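Local coordinates for protein neural cell adhesion molecule 1, 140 kDa isoform (Homo sapiens, PDB 2E3V) that probably mediates adhesion between cells as a membrane glycoprotein, this fragment being its first fibronectin type III domain, at residues A[42-47]-A[81-86]. Sequence-based numbering, arbitrary orientation.
Sequences KAEWRA and AVRLAA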
ATOM      1  N   LYS A  42      -7.217   0.955   0.917  1.00 35.53           N
ATOM      2  CA  LYS A  42      -7.019   1.317  -0.473  1.00 35.84           C
ATOM      3  C   LYS A  42      -5.593   1.819  -0.603  1.00 36.33           C
ATOM      4  O   LYS A  42      -5.182   2.758   0.094  1.00 36.91           O
ATOM      5  CB  LYS A  42      -8.019   2.379  -0.922  1.00 36.23           C
ATOM      6  CG  LYS A  42      -7.942   2.680  -2.431  1.00 35.57           C
ATOM      7  CD  LYS A  42      -8.995   3.677  -2.859  1.00 37.37           C
ATOM      8  CE  LYS A  42      -8.993   3.831  -4.366  1.00 38.27           C
ATOM      9  NZ  LYS A  42     -10.025   4.794  -4.883  1.00 40.54           N
ATOM     10  N   ALA A  43      -4.831   1.149  -1.456  1.00 36.02           N
ATOM     11  CA  ALA A  43      -3.469   1.544  -1.761  1.00 35.76           C
ATOM     12  C   ALA A  43      -3.451   2.301  -3.080  1.00 35.76           C
ATOM     13  O   ALA A  43      -4.236   2.008  -3.989  1.00 34.70           O
ATOM     14  CB  ALA A  43      -2.581   0.331  -1.859  1.00 36.36           C
ATOM     15  N   GLU A  44      -2.566   3.287  -3.173  1.00 35.62           N
ATOM     16  CA  GLU A  44      -2.344   4.015  -4.422  1.00 36.41           C
ATOM     17  C   GLU A  44      -0.846   4.077  -4.651  1.00 35.52           C
ATOM     18  O   GLU A  44      -0.082   4.219  -3.706  1.00 34.98           O
ATOM     19  CB  GLU A  44      -2.926   5.428  -4.356  1.00 36.31           C
ATOM     20  CG  GLU A  44      -4.447   5.464  -4.271  1.00 39.13           C
ATOM     21  CD  GLU A  44      -5.004   6.876  -4.186  1.00 39.61           C
ATOM     22  OE1 GLU A  44      -5.979   7.174  -4.900  1.00 44.80           O
ATOM     23  OE2 GLU A  44      -4.472   7.692  -3.405  1.00 44.95           O
ATOM     24  N   TRP A  45      -0.423   3.950  -5.902  1.00 34.76           N
ATOM     25  CA  TRP A  45       0.998   4.007  -6.221  1.00 34.30           C
ATOM     26  C   TRP A  45       1.177   4.665  -7.585  1.00 34.01           C
ATOM     27  O   TRP A  45       0.253   4.700  -8.400  1.00 33.68           O
ATOM     28  CB  TRP A  45       1.649   2.614  -6.171  1.00 34.42           C
ATOM     29  CG  TRP A  45       1.060   1.651  -7.165  1.00 34.16           C
ATOM     30  CD1 TRP A  45       1.547   1.343  -8.408  1.00 35.02           C
ATOM     31  CD2 TRP A  45      -0.152   0.906  -7.009  1.00 34.62           C
ATOM     32  NE1 TRP A  45       0.712   0.439  -9.028  1.00 34.83           N
ATOM     33  CE2 TRP A  45      -0.335   0.155  -8.189  1.00 35.80           C
ATOM     34  CE3 TRP A  45      -1.103   0.798  -5.979  1.00 35.44           C
ATOM     35  CZ2 TRP A  45      -1.433  -0.696  -8.373  1.00 35.47           C
ATOM     36  CZ3 TRP A  45      -2.189  -0.052  -6.161  1.00 35.65           C
ATOM     37  CH2 TRP A  45      -2.343  -0.785  -7.351  1.00 34.47           C
ATOM     38  N   ARG A  46       2.363   5.202  -7.812  1.00 33.62           N
ATOM     39  CA  ARG A  46       2.644   5.906  -9.041  1.00 33.73           C
ATOM     40  C   ARG A  46       4.135   5.952  -9.287  1.00 33.79           C
ATOM     41  O   ARG A  46       4.915   6.313  -8.394  1.00 33.52           O
ATOM     42  CB  ARG A  46       2.079   7.320  -8.956  1.00 33.56           C
ATOM     43  CG  ARG A  46       2.254   8.130 -10.204  1.00 33.31           C
ATOM     44  CD  ARG A  46       1.667   9.508 -10.003  1.00 34.14           C
ATOM     45  NE  ARG A  46       2.430  10.287  -9.026  1.00 33.41           N
ATOM     46  CZ  ARG A  46       2.147  11.543  -8.690  1.00 34.09           C
ATOM     47  NH1 ARG A  46       1.112  12.166  -9.245  1.00 32.57           N
ATOM     48  NH2 ARG A  46       2.903  12.175  -7.802  1.00 34.54           N
ATOM     49  N   ALA A  47       4.518   5.586 -10.505  1.00 34.17           N
ATOM     50  CA  ALA A  47       5.910   5.577 -10.917  1.00 34.83           C
ATOM     51  C   ALA A  47       6.449   6.978 -11.133  1.00 35.53           C
ATOM     52  O   ALA A  47       5.703   7.913 -11.465  1.00 35.64           O
ATOM     53  CB  ALA A  47       6.082   4.762 -12.197  1.00 34.93           C
ATOM     54  N   ALA A  81       6.024   5.946  -5.827  1.00 33.68           N
ATOM     55  CA  ALA A  81       5.493   6.511  -4.607  1.00 33.80           C
ATOM     56  C   ALA A  81       4.359   5.582  -4.243  1.00 34.13           C
ATOM     57  O   ALA A  81       3.724   5.002  -5.125  1.00 33.86           O
ATOM     58  CB  ALA A  81       4.949   7.917  -4.856  1.00 33.74           C
ATOM     59  N   VAL A  82       4.111   5.410  -2.952  1.00 34.16           N
ATOM     60  CA  VAL A  82       2.999   4.582  -2.522  1.00 34.73           C
ATOM     61  C   VAL A  82       2.352   5.213  -1.296  1.00 35.12           C
ATOM     62  O   VAL A  82       3.037   5.799  -0.444  1.00 34.80           O
ATOM     63  CB  VAL A  82       3.417   3.098  -2.266  1.00 34.55           C
ATOM     64  CG1 VAL A  82       4.509   2.992  -1.202  1.00 34.83           C
ATOM     65  CG2 VAL A  82       2.202   2.238  -1.891  1.00 35.73           C
ATOM     66  N   ARG A  83       1.031   5.123  -1.237  1.00 34.99           N
ATOM     67  CA  ARG A  83       0.284   5.631  -0.093  1.00 35.45           C
ATOM     68  C   ARG A  83      -0.930   4.746   0.145  1.00 35.69           C
ATOM     69  O   ARG A  83      -1.334   3.970  -0.740  1.00 35.23           O
ATOM     70  CB  ARG A  83      -0.133   7.086  -0.311  1.00 35.16           C
ATOM     71  CG  ARG A  83      -0.926   7.318  -1.582  1.00 35.70           C
ATOM     72  CD  ARG A  83      -1.067   8.802  -1.856  1.00 37.03           C
ATOM     73  NE  ARG A  83      -1.997   9.068  -2.947  1.00 36.79           N
ATOM     74  CZ  ARG A  83      -2.217  10.271  -3.472  1.00 37.48           C
ATOM     75  NH1 ARG A  83      -1.576  11.335  -3.001  1.00 37.11           N
ATOM     76  NH2 ARG A  83      -3.087  10.411  -4.468  1.00 36.72           N
ATOM     77  N   LEU A  84      -1.504   4.873   1.336  1.00 35.75           N
ATOM     78  CA  LEU A  84      -2.577   4.001   1.787  1.00 37.37           C
ATOM     79  C   LEU A  84      -3.642   4.757   2.545  1.00 37.17           C
ATOM     80  O   LEU A  84      -3.344   5.710   3.246  1.00 37.22           O
ATOM     81  CB  LEU A  84      -2.000   2.962   2.752  1.00 37.84           C
ATOM     82  CG  LEU A  84      -1.551   1.558   2.398  1.00 43.05           C
ATOM     83  CD1 LEU A  84      -0.935   1.406   1.015  1.00 45.17           C
ATOM     84  CD2 LEU A  84      -0.581   1.137   3.472  1.00 44.48           C
ATOM     85  N   ALA A  85      -4.887   4.323   2.396  1.00 37.30           N
ATOM     86  CA  ALA A  85      -5.986   4.845   3.188  1.00 37.02           C
ATOM     87  C   ALA A  85      -6.793   3.671   3.735  1.00 37.32           C
ATOM     88  O   ALA A  85      -6.829   2.590   3.135  1.00 36.77           O
ATOM     89  CB  ALA A  85      -6.862   5.757   2.368  1.00 37.38           C
ATOM     90  N   ALA A  86      -7.433   3.896   4.876  1.00 37.02           N
ATOM     91  CA  ALA A  86      -8.290   2.903   5.507  1.00 37.24           C
ATOM     92  C   ALA A  86      -9.749   3.315   5.365  1.00 37.17           C
ATOM     93  O   ALA A  86     -10.071   4.504   5.359  1.00 37.56           O
ATOM     94  CB  ALA A  86      -7.923   2.747   6.986  1.00 36.68           C
TER
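E44 and R83 face each other at the middle of an antiparallel strand pairing, 42-47 against 81-86, which joins the two inner strands of the four-stranded sheet of this fibronectin type III sandwich. In the usual lettering of the fold these are strands C and F. Three hydrogen-bonded pairs, K42 with A85, E44 with R83 and R46 with A81, alternate with the non-hydrogen-bonded pairs A43-L84 and W45-V82. The central rung is nearly straight: E44 N gives its hydrogen to R83 O at 2.8 Å (170°), and R83 N returns one to E44 O.

A43, W45, V82 and L84 share the face turned to the core, where I71 of strand 68-71 in the other sheet meets W45 and V82, and V69 meets L84; K42, E44, R46 and R83, together with A81 and A85, take the other. The small methyl of A43 suits a place where L84 leans over, its CD1 lying tightly at 3.5 Å from A43 CB. V82, branched at CB, lays CG2 near the carbonyl oxygen of E44, while the indole of W45 reaches away from 81-86 toward L74 and I71.

On the other face, R83 has CG between its backbone N and carbonyl carbon (chi1 55°), and from there an extended chain carries the guanidinium across to E44. Its NE bonds E44 OE2 at 2.9 Å in a salt bridge, bent to 136° and met on the anti side, out of the carboxylate plane; NH2 adds a weak second bond to the same oxygen. W53 receives R83 in a cation-pi contact, and R46 bonds E51 O through NH1. E44 OE2 thus holds NE and, more weakly, NH2, a charge pairing that should limit the rotation of the guanidinium beside W53, while the apolar face is left to hydrophobic packing.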